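Local coordinates for exoglucanase A (Cellulomonas fimi, PDB 7CBD), which hydrolyses beta-1,4-glucosidic linkages of cellulose with inversion of anomeric configuration, releasing cellobiose from the non-reducing ends of the chains, at residues Val233-Pro238 with Asp326-Arg331; Thr296-Trp301 with Trp363-Gly368; Cys335-Ala340 with Glu369-Ser374; Gln381-Asp386 with Ala409-Gln414. All blocks are in the same frame, centred on the assembly; numbering follows the deposited sequence. Where two conformers were deposited one is given.

Contact 1 (Val233-Pro238 with Asp326-Arg331); sequences VANTTP and DRRVHR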
loop_
_atom_site.group_PDB
_atom_site.type_symbol
_atom_site.label_atom_id
_atom_site.label_comp_id
_atom_site.label_asym_id
_atom_site.label_seq_id
_atom_site.Cartn_x
_atom_site.Cartn_y
_atom_site.Cartn_z
ATOM N N VAL A 233 -0.450 0.050 -2.616
ATOM C CA VAL A 233 0.069 0.248 -1.265
ATOM C C VAL A 233 0.093 1.720 -0.894
ATOM O O VAL A 233 0.550 2.592 -1.652
ATOM C CB VAL A 233 1.303 -0.584 -0.855
ATOM C CG1 VAL A 233 1.727 -1.654 -1.862
ATOM C CG2 VAL A 233 2.394 0.249 -0.269
ATOM N N ALA A 234 -0.485 2.006 0.258
ATOM C CA ALA A 234 -0.628 3.346 0.800
ATOM C C ALA A 234 -1.453 4.264 -0.082
ATOM O O ALA A 234 -1.451 5.473 0.137
ATOM C CB ALA A 234 0.723 3.983 1.148
ATOM N N ASN A 235 -2.175 3.725 -1.060
ATOM C CA ASN A 235 -3.037 4.509 -1.931
ATOM C C ASN A 235 -4.492 4.170 -1.646
ATOM O O ASN A 235 -4.813 3.422 -0.715
ATOM C CB ASN A 235 -2.649 4.329 -3.407
ATOM C CG ASN A 235 -2.930 5.578 -4.240
ATOM O OD1 ASN A 235 -4.065 5.822 -4.649
ATOM N ND2 ASN A 235 -1.903 6.382 -4.473
ATOM N N THR A 236 -5.381 4.762 -2.440
ATOM C CA THR A 236 -6.811 4.687 -2.196
ATOM C C THR A 236 -7.615 4.295 -3.426
ATOM O O THR A 236 -8.845 4.272 -3.348
ATOM C CB THR A 236 -7.343 6.017 -1.638
ATOM O OG1 THR A 236 -7.073 7.071 -2.571
ATOM C CG2 THR A 236 -6.680 6.348 -0.312
ATOM N N THR A 237 -6.975 3.965 -4.539
ATOM C CA THR A 237 -7.731 3.634 -5.737
ATOM C C THR A 237 -8.643 2.446 -5.443
ATOM O O THR A 237 -8.186 1.457 -4.856
ATOM C CB THR A 237 -6.760 3.313 -6.861
ATOM O OG1 THR A 237 -5.953 4.472 -7.099
ATOM C CG2 THR A 237 -7.509 2.938 -8.129
ATOM N N PRO A 238 -9.931 2.514 -5.792
ATOM C CA PRO A 238 -10.865 1.478 -5.332
ATOM C C PRO A 238 -10.526 0.097 -5.857
ATOM O O PRO A 238 -9.933 -0.068 -6.925
ATOM C CB PRO A 238 -12.229 1.941 -5.865
ATOM C CG PRO A 238 -11.942 2.993 -6.853
ATOM C CD PRO A 238 -10.624 3.611 -6.483
ATOM N N ASP A 326 -14.454 6.485 -6.199
ATOM C CA ASP A 326 -13.272 7.264 -5.845
ATOM C C ASP A 326 -13.657 8.734 -5.906
ATOM O O ASP A 326 -13.946 9.254 -6.988
ATOM C CB ASP A 326 -12.158 6.956 -6.840
ATOM C CG ASP A 326 -10.817 7.548 -6.431
ATOM O OD1 ASP A 326 -10.781 8.579 -5.724
ATOM O OD2 ASP A 326 -9.786 6.979 -6.840
ATOM N N ARG A 327 -13.677 9.403 -4.750
ATOM C CA ARG A 327 -14.129 10.788 -4.667
ATOM C C ARG A 327 -12.981 11.793 -4.688
ATOM O O ARG A 327 -13.202 12.973 -4.414
ATOM C CB ARG A 327 -15.006 11.007 -3.422
ATOM C CG ARG A 327 -16.197 10.058 -3.275
ATOM C CD ARG A 327 -17.059 9.983 -4.527
ATOM N NE ARG A 327 -17.538 11.295 -4.946
ATOM C CZ ARG A 327 -18.145 11.541 -6.103
ATOM N NH1 ARG A 327 -18.521 12.776 -6.398
ATOM N NH2 ARG A 327 -18.370 10.562 -6.974
ATOM N N ARG A 328 -11.766 11.360 -5.002
ATOM C CA ARG A 328 -10.644 12.283 -5.028
ATOM C C ARG A 328 -10.812 13.336 -6.120
ATOM O O ARG A 328 -11.566 13.173 -7.083
ATOM C CB ARG A 328 -9.348 11.523 -5.282
ATOM C CG ARG A 328 -8.850 10.762 -4.077
ATOM C CD ARG A 328 -7.536 10.094 -4.378
ATOM N NE ARG A 328 -7.727 8.942 -5.241
ATOM C CZ ARG A 328 -6.765 8.084 -5.560
ATOM N NH1 ARG A 328 -5.523 8.282 -5.136
ATOM N NH2 ARG A 328 -7.042 7.036 -6.323
ATOM N N VAL A 329 -10.083 14.438 -5.950
ATOM C CA VAL A 329 -10.017 15.460 -6.991
ATOM C C VAL A 329 -9.397 14.884 -8.263
ATOM O O VAL A 329 -9.796 15.228 -9.382
ATOM C CB VAL A 329 -9.244 16.690 -6.473
ATOM C CG1 VAL A 329 -9.248 17.807 -7.505
ATOM C CG2 VAL A 329 -9.831 17.192 -5.151
ATOM N N HIS A 330 -8.428 13.984 -8.112
ATOM C CA HIS A 330 -7.622 13.473 -9.214
ATOM C C HIS A 330 -6.939 12.219 -8.701
ATOM O O HIS A 330 -6.624 12.125 -7.514
ATOM C CB HIS A 330 -6.587 14.529 -9.622
ATOM C CG HIS A 330 -5.772 14.174 -10.829
ATOM N ND1 HIS A 330 -4.705 13.299 -10.784
ATOM C CD2 HIS A 330 -5.842 14.617 -12.107
ATOM C CE1 HIS A 330 -4.171 13.199 -11.988
ATOM N NE2 HIS A 330 -4.844 13.986 -12.810
ATOM N N ARG A 331 -6.732 11.251 -9.597
ATOM C CA ARG A 331 -6.220 9.950 -9.187
ATOM C C ARG A 331 -4.755 9.981 -8.771
ATOM O O ARG A 331 -4.257 8.972 -8.254
ATOM C CB ARG A 331 -6.419 8.939 -10.314
ATOM C CG ARG A 331 -7.854 8.825 -10.792
ATOM C CD ARG A 331 -8.006 7.797 -11.884
ATOM N NE ARG A 331 -8.127 6.458 -11.316
ATOM C CZ ARG A 331 -7.835 5.322 -11.947
ATOM N NH1 ARG A 331 -8.062 4.164 -11.343
ATOM N NH2 ARG A 331 -7.332 5.336 -13.176
HETATM O O HOH W 1 -2.412 8.743 -6.102
#

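Contact 2 (Thr296-Trp301 with Trp363-Gly368); sequences TSRNGW and WIKPPG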
loop_
_atom_site.group_PDB
_atom_site.type_symbol
_atom_site.label_atom_id
_atom_site.label_comp_id
_atom_site.label_asym_id
_atom_site.label_seq_id
_atom_site.Cartn_x
_atom_site.Cartn_y
_atom_site.Cartn_z
ATOM N N THR A 296 -5.807 -3.130 0.538
ATOM C CA THR A 296 -7.190 -2.679 0.678
ATOM C C THR A 296 -7.405 -1.835 1.934
ATOM O O THR A 296 -8.551 -1.608 2.345
ATOM C CB THR A 296 -8.135 -3.884 0.668
ATOM O OG1 THR A 296 -7.733 -4.806 1.686
ATOM C CG2 THR A 296 -8.098 -4.587 -0.680
ATOM N N SER A 297 -6.320 -1.328 2.524
ATOM C CA SER A 297 -6.411 -0.624 3.798
ATOM C C SER A 297 -7.305 0.607 3.729
ATOM O O SER A 297 -8.002 0.921 4.703
ATOM C CB SER A 297 -5.015 -0.231 4.269
ATOM O OG SER A 297 -4.289 0.466 3.267
ATOM N N ARG A 298 -7.265 1.348 2.613
ATOM C CA ARG A 298 -7.907 2.657 2.583
ATOM C C ARG A 298 -8.603 2.937 1.257
ATOM O O ARG A 298 -8.767 4.104 0.879
ATOM C CB ARG A 298 -6.914 3.779 2.932
ATOM C CG ARG A 298 -6.259 3.601 4.297
ATOM C CD ARG A 298 -5.354 4.760 4.671
ATOM N NE ARG A 298 -4.278 4.904 3.691
ATOM C CZ ARG A 298 -3.332 5.839 3.743
ATOM N NH1 ARG A 298 -3.327 6.736 4.730
ATOM N NH2 ARG A 298 -2.398 5.892 2.796
ATOM N N ASN A 299 -9.055 1.895 0.553
ATOM C CA ASN A 299 -9.617 2.050 -0.786
ATOM C C ASN A 299 -11.112 1.739 -0.854
ATOM O O ASN A 299 -11.636 1.502 -1.945
ATOM C CB ASN A 299 -8.834 1.247 -1.834
ATOM C CG ASN A 299 -8.952 -0.256 -1.647
ATOM O OD1 ASN A 299 -9.635 -0.736 -0.747
ATOM N ND2 ASN A 299 -8.269 -1.009 -2.506
ATOM N N GLY A 300 -11.811 1.753 0.286
ATOM C CA GLY A 300 -13.218 1.371 0.292
ATOM C C GLY A 300 -14.156 2.409 -0.303
ATOM O O GLY A 300 -15.150 2.055 -0.945
ATOM N N TRP A 301 -13.884 3.695 -0.074
ATOM C CA TRP A 301 -14.743 4.777 -0.577
ATOM C C TRP A 301 -16.221 4.548 -0.243
ATOM O O TRP A 301 -17.097 4.575 -1.113
ATOM C CB TRP A 301 -14.517 5.016 -2.074
ATOM C CG TRP A 301 -13.173 5.593 -2.332
ATOM C CD1 TRP A 301 -12.093 4.960 -2.886
ATOM C CD2 TRP A 301 -12.738 6.918 -2.004
ATOM N NE1 TRP A 301 -11.016 5.818 -2.938
ATOM C CE2 TRP A 301 -11.384 7.023 -2.396
ATOM C CE3 TRP A 301 -13.360 8.028 -1.413
ATOM C CZ2 TRP A 301 -10.646 8.196 -2.221
ATOM C CZ3 TRP A 301 -12.625 9.192 -1.243
ATOM C CH2 TRP A 301 -11.282 9.266 -1.642
ATOM N N TRP A 363 -3.592 -5.411 4.303
ATOM C CA TRP A 363 -3.481 -4.015 4.738
ATOM C C TRP A 363 -1.994 -3.735 4.891
ATOM O O TRP A 363 -1.396 -4.038 5.931
ATOM C CB TRP A 363 -4.232 -3.761 6.037
ATOM C CG TRP A 363 -5.710 -3.703 5.871
ATOM C CD1 TRP A 363 -6.429 -3.907 4.721
ATOM C CD2 TRP A 363 -6.663 -3.415 6.897
ATOM N NE1 TRP A 363 -7.778 -3.752 4.978
ATOM C CE2 TRP A 363 -7.944 -3.462 6.309
ATOM C CE3 TRP A 363 -6.553 -3.127 8.260
ATOM C CZ2 TRP A 363 -9.110 -3.229 7.042
ATOM C CZ3 TRP A 363 -7.709 -2.899 8.988
ATOM C CH2 TRP A 363 -8.974 -2.952 8.375
ATOM N N ILE A 364 -1.389 -3.178 3.843
ATOM C CA ILE A 364 0.026 -2.841 3.919
ATOM C C ILE A 364 0.211 -1.530 4.673
ATOM O O ILE A 364 0.846 -1.486 5.730
ATOM C CB ILE A 364 0.690 -2.840 2.527
ATOM C CG1 ILE A 364 0.518 -4.196 1.828
ATOM C CG2 ILE A 364 2.160 -2.510 2.662
ATOM C CD1 ILE A 364 1.066 -5.395 2.601
ATOM N N LYS A 365 -0.377 -0.449 4.174
ATOM C CA LYS A 365 -0.443 0.772 4.972
ATOM C C LYS A 365 -1.368 0.532 6.164
ATOM O O LYS A 365 -2.468 0.002 5.984
ATOM C CB LYS A 365 -1.009 1.901 4.121
ATOM C CG LYS A 365 -1.138 3.220 4.857
ATOM C CD LYS A 365 0.221 3.856 5.102
ATOM C CE LYS A 365 0.068 5.214 5.781
ATOM N NZ LYS A 365 1.351 5.967 5.866
ATOM N N PRO A 366 -0.974 0.895 7.385
ATOM C CA PRO A 366 -1.876 0.702 8.540
ATOM C C PRO A 366 -2.865 1.848 8.645
ATOM O O PRO A 366 -2.457 3.016 8.768
ATOM C CB PRO A 366 -0.917 0.691 9.744
ATOM C CG PRO A 366 0.484 0.496 9.143
ATOM C CD PRO A 366 0.391 1.230 7.824
ATOM N N PRO A 367 -4.168 1.567 8.589
ATOM C CA PRO A 367 -5.153 2.650 8.689
ATOM C C PRO A 367 -4.939 3.484 9.942
ATOM O O PRO A 367 -4.725 2.957 11.036
ATOM C CB PRO A 367 -6.495 1.908 8.729
ATOM C CG PRO A 367 -6.225 0.636 7.976
ATOM C CD PRO A 367 -4.806 0.260 8.322
ATOM N N GLY A 368 -4.996 4.807 9.768
ATOM C CA GLY A 368 -4.783 5.743 10.846
ATOM C C GLY A 368 -3.431 6.423 10.828
ATOM O O GLY A 368 -3.285 7.498 11.424
HETATM O O HOH W 2 -4.210 6.510 7.461
#

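Contact 3 (Cys335-Ala340 with Glu369-Ser374); sequences CNPLGA and ESDGAS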
loop_
_atom_site.group_PDB
_atom_site.type_symbol
_atom_site.label_atom_id
_atom_site.label_comp_id
_atom_site.label_asym_id
_atom_site.label_seq_id
_atom_site.Cartn_x
_atom_site.Cartn_y
_atom_site.Cartn_z
ATOM N N CYS A 335 -1.526 11.808 -1.050
ATOM C CA CYS A 335 -1.241 12.188 0.329
ATOM C C CYS A 335 -2.520 12.548 1.078
ATOM O O CYS A 335 -3.107 13.617 0.852
ATOM C CB CYS A 335 -0.216 13.313 0.425
ATOM S SG CYS A 335 0.288 13.486 2.146
ATOM N N ASN A 336 -2.923 11.670 2.000
ATOM C CA ASN A 336 -4.070 11.883 2.877
ATOM C C ASN A 336 -5.284 12.456 2.145
ATOM O O ASN A 336 -5.870 13.439 2.616
ATOM C CB ASN A 336 -3.693 12.847 4.006
ATOM C CG ASN A 336 -2.515 12.365 4.835
ATOM O OD1 ASN A 336 -2.412 11.183 5.175
ATOM N ND2 ASN A 336 -1.622 13.291 5.180
ATOM N N PRO A 337 -5.712 11.891 1.016
ATOM C CA PRO A 337 -6.870 12.469 0.323
ATOM C C PRO A 337 -8.110 12.456 1.203
ATOM O O PRO A 337 -8.418 11.466 1.868
ATOM C CB PRO A 337 -7.050 11.557 -0.892
ATOM C CG PRO A 337 -6.440 10.259 -0.478
ATOM C CD PRO A 337 -5.262 10.645 0.369
ATOM N N LEU A 338 -8.840 13.566 1.181
ATOM C CA LEU A 338 -10.039 13.681 1.996
ATOM C C LEU A 338 -11.082 12.646 1.593
ATOM O O LEU A 338 -11.294 12.377 0.407
ATOM C CB LEU A 338 -10.630 15.080 1.838
ATOM C CG LEU A 338 -9.988 16.110 2.772
ATOM C CD1 LEU A 338 -10.235 17.523 2.278
ATOM C CD2 LEU A 338 -10.492 15.941 4.199
ATOM N N GLY A 339 -11.737 12.067 2.598
ATOM C CA GLY A 339 -12.913 11.246 2.390
ATOM C C GLY A 339 -12.667 9.763 2.208
ATOM O O GLY A 339 -13.637 9.002 2.102
ATOM N N ALA A 340 -11.414 9.323 2.193
ATOM C CA ALA A 340 -11.117 7.911 1.979
ATOM C C ALA A 340 -11.652 7.063 3.132
ATOM O O ALA A 340 -11.751 7.519 4.279
ATOM C CB ALA A 340 -9.608 7.719 1.856
ATOM N N GLU A 369 -2.439 5.836 10.156
ATOM C CA GLU A 369 -1.131 6.466 10.049
ATOM C C GLU A 369 -1.129 7.471 8.903
ATOM O O GLU A 369 -1.567 7.163 7.789
ATOM C CB GLU A 369 -0.056 5.401 9.838
ATOM C CG GLU A 369 0.134 4.545 11.082
ATOM C CD GLU A 369 1.257 3.534 10.987
ATOM O OE1 GLU A 369 1.988 3.506 9.976
ATOM O OE2 GLU A 369 1.405 2.769 11.954
ATOM N N SER A 370 -0.614 8.667 9.175
ATOM C CA SER A 370 -0.573 9.730 8.185
ATOM C C SER A 370 0.358 9.375 7.026
ATOM O O SER A 370 1.329 8.621 7.179
ATOM C CB SER A 370 -0.062 11.005 8.846
ATOM O OG SER A 370 0.015 12.066 7.916
ATOM N N ASP A 371 0.061 9.944 5.857
ATOM C CA ASP A 371 0.943 9.851 4.701
ATOM C C ASP A 371 2.021 10.925 4.695
ATOM O O ASP A 371 2.972 10.829 3.912
ATOM C CB ASP A 371 0.155 9.975 3.394
ATOM C CG ASP A 371 -0.867 8.872 3.219
ATOM O OD1 ASP A 371 -0.611 7.745 3.691
ATOM O OD2 ASP A 371 -1.913 9.132 2.596
ATOM N N GLY A 372 1.897 11.936 5.537
ATOM C CA GLY A 372 2.811 13.057 5.534
ATOM C C GLY A 372 2.145 14.269 6.131
ATOM O O GLY A 372 0.920 14.379 6.183
ATOM N N ALA A 373 2.970 15.191 6.607
ATOM C CA ALA A 373 2.457 16.371 7.285
ATOM C C ALA A 373 1.907 17.377 6.280
ATOM O O ALA A 373 2.417 17.522 5.167
ATOM C CB ALA A 373 3.550 17.026 8.132
ATOM N N SER A 374 0.862 18.091 6.699
ATOM C CA SER A 374 0.149 19.015 5.827
ATOM C C SER A 374 0.691 20.438 5.871
ATOM O O SER A 374 0.252 21.270 5.070
ATOM C CB SER A 374 -1.339 19.025 6.185
ATOM O OG SER A 374 -1.514 19.331 7.562
#

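Contact 4 (Gln381-Asp386 with Ala409-Gln414); sequences QGKRFD and APLAGQ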
loop_
_atom_site.group_PDB
_atom_site.type_symbol
_atom_site.label_atom_id
_atom_site.label_comp_id
_atom_site.label_asym_id
_atom_site.label_seq_id
_atom_site.Cartn_x
_atom_site.Cartn_y
_atom_site.Cartn_z
ATOM N N GLN A 381 12.187 14.356 13.693
ATOM C CA GLN A 381 12.520 13.332 12.716
ATOM C C GLN A 381 13.339 13.879 11.556
ATOM O O GLN A 381 13.851 13.096 10.752
ATOM C CB GLN A 381 11.244 12.688 12.165
ATOM C CG GLN A 381 10.429 11.947 13.197
ATOM C CD GLN A 381 9.398 11.053 12.555
ATOM O OE1 GLN A 381 9.585 10.586 11.429
ATOM N NE2 GLN A 381 8.303 10.808 13.262
ATOM N N GLY A 382 13.480 15.200 11.454
ATOM C CA GLY A 382 14.112 15.783 10.287
ATOM C C GLY A 382 13.343 15.574 9.004
ATOM O O GLY A 382 13.915 15.717 7.919
ATOM N N LYS A 383 12.057 15.235 9.096
ATOM C CA LYS A 383 11.251 15.022 7.906
ATOM C C LYS A 383 10.952 16.351 7.226
ATOM O O LYS A 383 10.886 17.404 7.868
ATOM C CB LYS A 383 9.939 14.329 8.268
ATOM C CG LYS A 383 9.918 12.843 7.956
ATOM C CD LYS A 383 8.724 12.185 8.615
ATOM C CE LYS A 383 8.650 10.708 8.293
ATOM N NZ LYS A 383 7.825 9.993 9.301
ATOM N N ARG A 384 10.757 16.289 5.915
ATOM C CA ARG A 384 10.579 17.467 5.081
ATOM C C ARG A 384 9.155 17.543 4.551
ATOM O O ARG A 384 8.436 16.541 4.473
ATOM C CB ARG A 384 11.566 17.440 3.916
ATOM C CG ARG A 384 12.984 17.176 4.361
ATOM C CD ARG A 384 13.447 18.278 5.294
ATOM N NE ARG A 384 13.478 19.563 4.607
ATOM C CZ ARG A 384 14.453 19.947 3.788
ATOM N NH1 ARG A 384 15.487 19.147 3.558
ATOM N NH2 ARG A 384 14.396 21.131 3.198
ATOM N N PHE A 385 8.768 18.756 4.167
ATOM C CA PHE A 385 7.396 19.073 3.791
ATOM C C PHE A 385 7.185 18.823 2.302
ATOM O O PHE A 385 7.945 19.323 1.469
ATOM C CB PHE A 385 7.130 20.547 4.100
ATOM C CG PHE A 385 5.743 21.018 3.744
ATOM C CD1 PHE A 385 4.631 20.246 4.030
ATOM C CD2 PHE A 385 5.555 22.261 3.153
ATOM C CE1 PHE A 385 3.359 20.696 3.712
ATOM C CE2 PHE A 385 4.284 22.717 2.838
ATOM C CZ PHE A 385 3.187 21.935 3.120
ATOM N N ASP A 386 6.146 18.061 1.971
ATOM C CA ASP A 386 5.768 17.786 0.590
ATOM C C ASP A 386 4.424 18.449 0.329
ATOM O O ASP A 386 3.432 18.123 0.989
ATOM C CB ASP A 386 5.662 16.276 0.363
ATOM C CG ASP A 386 5.560 15.897 -1.114
ATOM O OD1 ASP A 386 4.911 16.614 -1.906
ATOM O OD2 ASP A 386 6.139 14.858 -1.483
ATOM N N ALA A 409 -2.545 17.303 9.328
ATOM C CA ALA A 409 -1.931 15.980 9.224
ATOM C C ALA A 409 -0.564 15.970 9.896
ATOM O O ALA A 409 0.243 16.875 9.651
ATOM C CB ALA A 409 -1.753 15.603 7.763
ATOM N N PRO A 410 -0.252 14.958 10.700
ATOM C CA PRO A 410 1.085 14.840 11.291
ATOM C C PRO A 410 2.048 14.166 10.313
ATOM O O PRO A 410 1.689 13.819 9.191
ATOM C CB PRO A 410 0.829 13.950 12.505
ATOM C CG PRO A 410 -0.255 13.033 12.057
ATOM C CD PRO A 410 -1.143 13.866 11.137
ATOM N N LEU A 411 3.289 13.982 10.767
ATOM C CA LEU A 411 4.312 13.348 9.946
ATOM C C LEU A 411 3.887 11.937 9.556
ATOM O O LEU A 411 3.076 11.294 10.229
ATOM C CB LEU A 411 5.628 13.241 10.717
ATOM C CG LEU A 411 6.355 14.518 11.138
ATOM C CD1 LEU A 411 7.619 14.168 11.920
ATOM C CD2 LEU A 411 6.688 15.383 9.928
ATOM N N ALA A 412 4.448 11.455 8.450
ATOM C CA ALA A 412 4.163 10.102 7.993
ATOM C C ALA A 412 4.386 9.099 9.117
ATOM O O ALA A 412 5.386 9.165 9.836
ATOM C CB ALA A 412 5.072 9.767 6.811
ATOM N N GLY A 413 3.430 8.184 9.286
ATOM C CA GLY A 413 3.516 7.167 10.308
ATOM C C GLY A 413 2.917 7.548 11.645
ATOM O O GLY A 413 2.684 6.666 12.478
ATOM N N GLN A 414 2.672 8.834 11.878
ATOM C CA GLN A 414 2.060 9.283 13.117
ATOM C C GLN A 414 0.542 9.129 13.054
ATOM O O GLN A 414 -0.065 9.123 11.977
ATOM C CB GLN A 414 2.432 10.740 13.388
ATOM C CG GLN A 414 3.923 10.954 13.597
ATOM C CD GLN A 414 4.439 10.229 14.821
ATOM O OE1 GLN A 414 3.995 10.485 15.938
ATOM N NE2 GLN A 414 5.379 9.317 14.620
HETATM O O HOH W 3 6.576 8.727 12.128
#

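Contact 1 (Val233-Pro238 with Asp326-Arg331)
Arg328 spreads its guanidinium against the hydroxyl of Thr236, with OG1 over the centre of one face and 3.2 Å from Arg328 CZ; Arg331 CA lies over the opposite face. Both segments are loops of the distorted beta/alpha barrel of glycosyl hydrolase family 6, and 233-238 follows barrel strand 228-231. Arg328 NH2 donates to Thr237 OG1, close to the guanidinium plane, at 2.9 Å; that hydroxyl is also hydrogen-bonded to His195. NH1, which also bonds to Ala333 O, gives a bent bond to Asn235 OD1 (2.9 Å, 137° at the hydrogen), tilted from both flat groups. Asn235 OD1 accepts a second hydrogen bond from Thr236 N, and both donors approach from one face of the amide.

What fixes the rotation of the guanidinium is Asp326, gripped side-on in a salt bridge: NE meets OD1, and NH2 meets OD2 at 2.8 Å, both on syn lone pairs and near the guanidinium plane. A bend at chi3 (-74°) turns Arg328 into this position. Asp326 OD1 also accepts from Arg328 N, closing an Asx turn. Water 1 joins Asn235 ND2 to Arg331 O. Beside the salt bridge, Pro238 CD packs 3.5 Å from Asp326 OD2.

Contact 2 (Thr296-Trp301 with Trp363-Gly368)
Ser297 and Trp363 bring their CA atoms to 4.6 Å where the chain leaves two neighbouring parallel strands, 291-295 and 358-362, of the family 6 beta/alpha barrel. At that point the backbone itself is the packing surface. Ser297 CA stands over the five-membered ring of Trp363, 3.6 Å from its centroid and 21° off the ring normal, a CH-pi contact. Pro367 CG lies over the same face, also toward the rim, while Thr296 OG1 meets the indole at its edge, 3.4 Å from Trp363 CD1. Both Trp363 NE1 and Thr296 OG1 are hydrogen-bonded to the carbonyl of Arg344. A leucine in place of Trp363 would probably leave Ser297 CA without its flat seat and the Arg344 carbonyl without its indole N-H.

Ser297 also packs closely on Lys365, its CB 3.1 Å from Lys365 O; its OG is bonded to Asp295, whereas its buried carbonyl O has no partner in the model. Farther along, a bend at chi2 (72°) lays the methylenes of Lys365 over the Arg298 guanidinium, CG lying over one face at 3.6 Å from CZ. Arg298 NH2 forms a salt bridge with Asp371, a predicted active-site residue, and Lys365 NZ bonds to Ser370 O. Water 2 accepts from Arg298 NH1 at 2.9 Å and from Gly368 N.

Contact 3 (Cys335-Ala340 with Glu369-Ser374)
Asn336 OD1 is gripped by two donors: the backbone N of Asp371, at 2.8 Å and nearly straight, and Gln419 NE2 from helix 417-425. The return bond runs from Asn336 N to Asp371 OD2, also 2.8 Å, and uses the anti lone pair of OD2, away from the other carboxylate oxygen of Asp371. The two side chains slide past one another in opposite directions with amide and carboxylate planes only 6° apart. In both, CG lies beside the backbone N and anti to the carbonyl carbon (chi1 -58° and -62°), which turns each head group to the other's N-H. The acceptors Asn336 OD1 and Asp371 OD2 consequently lie 3.3 Å apart. The pair joins the loop between helix 316-323 and strand 347-348 to the loop after strand 358-362.

The amide nitrogen of Asn336 is held less firmly, by weak bonds to Gly372 O at 2.9 Å and to Ser370 OG at 3.4 Å. Ser370 OG accepts from Gly372 N in an ST turn and is bonded to Pro410 O. An alanine in place of Asn336 would probably leave the Asp371 N-H without its acceptor and the loop 369-374 freer to shift. Next to this pair, Cys335 SG, joined to Cys389 in a disulfide, packs 3.7 Å from Asp371 CB.

Asp371 is a predicted active-site residue, and its OD1 goes to the salt bridge with Arg298. The backbone N-H of Asn336 thus steadies the carboxylate through OD2, while the side-chain OD1 of Asn336 steadies the Asp371 backbone.

Contact 4 (Gln381-Asp386 with Ala409-Gln414)
The Gln381 amide is covered on one face by the Leu411 methyl CD1, which stands above CD at 3.6 Å and only slightly farther from NE2. The amide of Gln414 comes from the opposite direction, its plane turned 78° from that of Gln381, and the NE2 atoms of the two residues are 3.6 Å apart. Water 3 links them, accepting from both NE2 atoms and donating to Ala412 O.

Lys383 runs its extended chain obliquely over Leu411, with CB 3.8 Å from CD2 and CD beside the leucine CB, so the leucine packs against both residues of the loop. In the conformer given, one of two modelled for Lys383, NZ meets two carbonyl oxygens: Ala412 O at 2.6 Å across the contact and Gln381 OE1 at 2.8 Å within its own loop. Gln414 was likewise modelled in two conformers. Ala412 O belongs to a type II beta turn, 411-414, closed by Gln414 N to Leu411 O at 3.0 Å.

At the protein surface, the contact joins the long loop between strands 358-362 and 394-395 to the turn that leads from strand 401-402 into helix 417-425.

Contacts 1, 2 and 3 form a compact cluster in the catalytic domain, each pair of centres 11 Å apart. Along the chain, contact 2 crosses both contacts 1 and 3, while contact 1 closes before contact 3 opens. Their segments follow three consecutive parallel strands of the main sheet, 228-231, 291-295 and 358-362, together with the loop between helix 316-323 and strand 347-348. Thr236 O meets Trp301 NE1 between contacts 1 and 2. Contact 4 lies outward, 11 Å from contact 3 between centres and about 20 Å from contact 1; Ser374 OG to Ala409 N helps tie it in. Loops distant in sequence thus converge around the predicted active-site aspartate in contact 3.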